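YfnB (Bacillus subtilis, PDB 3ED5) is a putative hydrolase of the HAD superfamily, assigned to the YjjG family and probably acting as a 5'-nucleotidase, though its natural substrate is not established. Local coordinates at residues Q47-W56 against V69-E80. Residues are numbered along the deposited sequence; the frame is centred on the assembly and turned at random.
Sequences QYKTINQGLW and VVNTRFSALLKE. With FMT (formic acid), chain E; FMT (formic acid), chain B; FMT (formic acid), chain F.
Gln-47 reaches Glu-80 through a water that gives one proton to OE1 of each side chain, a polar bridge suited to the exposed rim of the contact between two roughly antiparallel helices of the alpha-helical cap domain, whose axes pass 9.7 Å apart. One residue on, Tyr-48 turns its ring inward because CG lies anti to the backbone N (chi1 171°). The ring is nearly parallel to that of Phe-74 (planes 5° apart) but slid well aside, so Tyr-48 CE1 and Phe-74 CE1, 3.4 Å apart, make the main touch. Leu-77 CD2 packs on Tyr-48 CB. Ile-51 supplies a branched apolar surface, CD1 touching both Leu-77 and the carboxylate end of Glu-80. Asn-52 is the polar centre: its OD1 accepts a fairly straight bond from Arg-73 NH1 (2.9 Å, 163° at the hydrogen); OD1 lies in the guanidinium plane, whereas NH1 sits tilted from the amide carbonyl plane. Its ND2 gives to a formic acid molecule, probably from the crystallisation liquor. Arg-73 runs extended from CG to NE as a knob among Tyr-48, Asn-52, Leu-55 and Trp-56; Leu-55 CD1 packs on its CB (3.7 Å), so the aliphatic stem shares the apolar layer. Trp-56 lays its five-membered ring under Val-69 CG1, a CH-pi contact 3.6 Å from the ring centroid. The guanidinium also donates from NH1 and NH2 to O1 of a second formic acid, and NH2 forms a salt bridge with Glu-91 of helix 87-98. A leucine in place of Arg-73 would probably leave Asn-52 OD1 without this donor and Glu-91 without its cationic mate. With Arg-95 also bonding formic acid, and the side chain of Trp-56 about 9 Å from that of Asp-13, the nucleophile by similarity, the two arginines are consistent with a pocket near the active site that can accept an anion.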
# COMPACT_ATOMS: atom_id res chain seq x y z
N GLN A 47 -10.91 -2.55 17.15
CA GLN A 47 -11.64 -1.31 16.78
C GLN A 47 -10.75 -0.33 16.00
O GLN A 47 -11.25 0.29 15.03
CB GLN A 47 -12.29 -0.61 17.98
CG GLN A 47 -13.48 -1.37 18.60
CD GLN A 47 -14.61 -1.76 17.64
OE1 GLN A 47 -15.23 -0.91 16.97
NE2 GLN A 47 -14.91 -3.05 17.61
N TYR A 48 -9.48 -0.20 16.39
CA TYR A 48 -8.53 0.63 15.64
C TYR A 48 -8.53 0.19 14.17
O TYR A 48 -8.65 1.02 13.23
CB TYR A 48 -7.08 0.58 16.17
CG TYR A 48 -6.17 1.29 15.20
CD1 TYR A 48 -6.20 2.69 15.11
CD2 TYR A 48 -5.35 0.59 14.30
CE1 TYR A 48 -5.44 3.38 14.19
CE2 TYR A 48 -4.55 1.28 13.37
CZ TYR A 48 -4.61 2.67 13.32
OH TYR A 48 -3.83 3.37 12.41
N LYS A 49 -8.41 -1.11 13.96
CA LYS A 49 -8.33 -1.59 12.57
C LYS A 49 -9.60 -1.28 11.78
O LYS A 49 -9.50 -0.86 10.62
CB LYS A 49 -7.96 -3.08 12.51
CG LYS A 49 -6.52 -3.35 13.01
CD LYS A 49 -6.06 -4.75 12.62
CE LYS A 49 -4.62 -5.04 13.04
NZ LYS A 49 -4.56 -5.79 14.34
N THR A 50 -10.78 -1.40 12.41
CA THR A 50 -12.03 -1.14 11.72
C THR A 50 -12.17 0.36 11.42
O THR A 50 -12.57 0.75 10.30
CB THR A 50 -13.26 -1.66 12.54
OG1 THR A 50 -13.09 -3.06 12.81
CG2 THR A 50 -14.55 -1.44 11.74
N ILE A 51 -11.88 1.18 12.43
CA ILE A 51 -11.93 2.63 12.28
C ILE A 51 -10.95 3.08 11.19
O ILE A 51 -11.34 3.83 10.29
CB ILE A 51 -11.57 3.34 13.57
CG1 ILE A 51 -12.76 3.19 14.53
CG2 ILE A 51 -11.31 4.84 13.35
CD1 ILE A 51 -12.42 3.47 16.06
N ASN A 52 -9.71 2.61 11.28
CA ASN A 52 -8.67 3.02 10.35
C ASN A 52 -9.08 2.62 8.93
O ASN A 52 -8.97 3.44 7.99
CB ASN A 52 -7.32 2.41 10.73
CG ASN A 52 -6.19 2.91 9.86
OD1 ASN A 52 -6.00 4.11 9.71
ND2 ASN A 52 -5.43 1.98 9.28
N GLN A 53 -9.60 1.40 8.79
CA GLN A 53 -10.05 0.91 7.46
C GLN A 53 -11.17 1.81 6.89
O GLN A 53 -11.11 2.19 5.72
CB GLN A 53 -10.48 -0.58 7.49
CG GLN A 53 -11.21 -1.12 6.24
CD GLN A 53 -10.33 -1.23 4.99
OE1 GLN A 53 -9.09 -1.18 5.09
NE2 GLN A 53 -10.96 -1.37 3.81
N GLY A 54 -12.16 2.15 7.70
CA GLY A 54 -13.26 3.00 7.25
C GLY A 54 -12.81 4.39 6.84
O GLY A 54 -13.36 4.95 5.90
N LEU A 55 -11.84 4.96 7.56
CA LEU A 55 -11.36 6.30 7.25
C LEU A 55 -10.54 6.25 5.95
O LEU A 55 -10.76 7.08 5.07
CB LEU A 55 -10.53 6.88 8.41
CG LEU A 55 -11.26 7.06 9.75
CD1 LEU A 55 -10.24 7.41 10.82
CD2 LEU A 55 -12.33 8.14 9.65
N TRP A 56 -9.66 5.26 5.81
CA TRP A 56 -8.90 5.16 4.53
C TRP A 56 -9.85 4.92 3.36
O TRP A 56 -9.64 5.48 2.27
CB TRP A 56 -7.78 4.08 4.55
CG TRP A 56 -6.58 4.53 5.28
CD1 TRP A 56 -6.39 4.46 6.68
CD2 TRP A 56 -5.43 5.20 4.76
NE1 TRP A 56 -5.17 5.01 7.00
CE2 TRP A 56 -4.56 5.46 5.85
CE3 TRP A 56 -4.99 5.52 3.44
CZ2 TRP A 56 -3.31 6.08 5.69
CZ3 TRP A 56 -3.74 6.16 3.29
CH2 TRP A 56 -2.91 6.43 4.41
N VAL A 69 -7.83 11.71 7.78
CA VAL A 69 -7.76 10.27 8.14
C VAL A 69 -6.73 10.07 9.24
O VAL A 69 -7.05 9.52 10.33
CB VAL A 69 -7.37 9.38 6.90
CG1 VAL A 69 -7.04 7.91 7.35
CG2 VAL A 69 -8.49 9.38 5.86
N VAL A 70 -5.50 10.51 9.00
CA VAL A 70 -4.41 10.11 9.90
C VAL A 70 -4.46 10.90 11.21
O VAL A 70 -4.06 10.36 12.24
CB VAL A 70 -3.00 10.15 9.29
CG1 VAL A 70 -2.93 9.16 8.08
CG2 VAL A 70 -2.58 11.59 8.93
N ASN A 71 -4.94 12.14 11.14
CA ASN A 71 -5.01 13.03 12.33
C ASN A 71 -6.26 12.84 13.17
O ASN A 71 -6.39 13.45 14.25
CB ASN A 71 -4.78 14.49 11.95
CG ASN A 71 -3.37 14.71 11.48
OD1 ASN A 71 -2.44 14.13 12.03
ND2 ASN A 71 -3.19 15.54 10.46
N THR A 72 -7.19 12.02 12.69
CA THR A 72 -8.34 11.73 13.55
C THR A 72 -8.46 10.30 14.04
O THR A 72 -9.20 10.05 15.01
CB THR A 72 -9.69 12.18 12.95
OG1 THR A 72 -9.90 11.52 11.71
CG2 THR A 72 -9.70 13.70 12.69
N ARG A 73 -7.79 9.35 13.41
CA ARG A 73 -8.02 7.93 13.73
C ARG A 73 -7.72 7.65 15.22
O ARG A 73 -8.51 6.95 15.89
CB ARG A 73 -7.21 6.99 12.82
CG ARG A 73 -5.70 7.25 12.86
CD ARG A 73 -5.03 6.53 11.65
NE ARG A 73 -3.62 6.87 11.50
CZ ARG A 73 -2.84 6.33 10.56
NH1 ARG A 73 -3.35 5.38 9.76
NH2 ARG A 73 -1.57 6.68 10.46
N PHE A 74 -6.63 8.20 15.75
CA PHE A 74 -6.29 7.88 17.17
C PHE A 74 -7.15 8.62 18.17
O PHE A 74 -7.40 8.12 19.27
CB PHE A 74 -4.81 8.10 17.47
CG PHE A 74 -3.93 7.18 16.70
CD1 PHE A 74 -3.93 5.82 16.98
CD2 PHE A 74 -3.16 7.66 15.63
CE1 PHE A 74 -3.12 4.94 16.18
CE2 PHE A 74 -2.38 6.80 14.87
CZ PHE A 74 -2.37 5.45 15.13
N SER A 75 -7.61 9.82 17.82
CA SER A 75 -8.56 10.50 18.70
C SER A 75 -9.93 9.83 18.63
O SER A 75 -10.58 9.69 19.68
CB SER A 75 -8.64 12.00 18.44
OG SER A 75 -8.62 12.25 17.05
N ALA A 76 -10.36 9.40 17.44
CA ALA A 76 -11.64 8.64 17.33
C ALA A 76 -11.60 7.38 18.20
O ALA A 76 -12.57 7.07 18.92
CB ALA A 76 -11.94 8.26 15.88
N LEU A 77 -10.48 6.66 18.15
CA LEU A 77 -10.35 5.45 18.97
C LEU A 77 -10.30 5.78 20.46
O LEU A 77 -11.14 5.29 21.26
CB LEU A 77 -9.08 4.69 18.57
CG LEU A 77 -8.78 3.42 19.37
CD1 LEU A 77 -9.80 2.33 19.03
CD2 LEU A 77 -7.32 2.99 19.09
N LEU A 78 -9.34 6.62 20.87
CA LEU A 78 -9.18 6.85 22.32
C LEU A 78 -10.34 7.59 22.96
O LEU A 78 -10.68 7.31 24.12
CB LEU A 78 -7.83 7.52 22.64
CG LEU A 78 -6.61 6.68 22.26
CD1 LEU A 78 -5.33 7.47 22.44
CD2 LEU A 78 -6.55 5.39 23.04
N LYS A 79 -10.98 8.50 22.24
CA LYS A 79 -12.14 9.24 22.80
C LYS A 79 -13.31 8.33 23.27
O LYS A 79 -13.90 8.56 24.34
CB LYS A 79 -12.65 10.28 21.78
CG LYS A 79 -13.68 11.25 22.33
CD LYS A 79 -14.43 11.96 21.19
CE LYS A 79 -13.52 12.76 20.30
NZ LYS A 79 -14.28 13.06 19.03
N GLU A 80 -13.57 7.25 22.52
CA GLU A 80 -14.69 6.38 22.84
C GLU A 80 -14.36 5.44 24.00
O GLU A 80 -15.26 4.87 24.63
CB GLU A 80 -15.16 5.63 21.58
CG GLU A 80 -14.27 4.50 21.16
CD GLU A 80 -14.87 3.70 19.98
OE1 GLU A 80 -14.14 2.88 19.39
OE2 GLU A 80 -16.07 3.88 19.69
C FMT E . -5.83 -1.34 9.53
O1 FMT E . -5.27 -0.61 10.34
O2 FMT E . -7.00 -1.20 9.19
C FMT B . -0.49 4.76 7.28
O1 FMT B . -0.94 4.43 8.37
O2 FMT B . -0.29 5.92 6.97
C FMT F . -6.56 17.27 9.61
O1 FMT F . -5.38 17.50 9.83
O2 FMT F . -7.14 17.58 8.56
O HOH W 1 -15.40 1.68 17.38
O HOH W 2 -2.80 2.66 8.18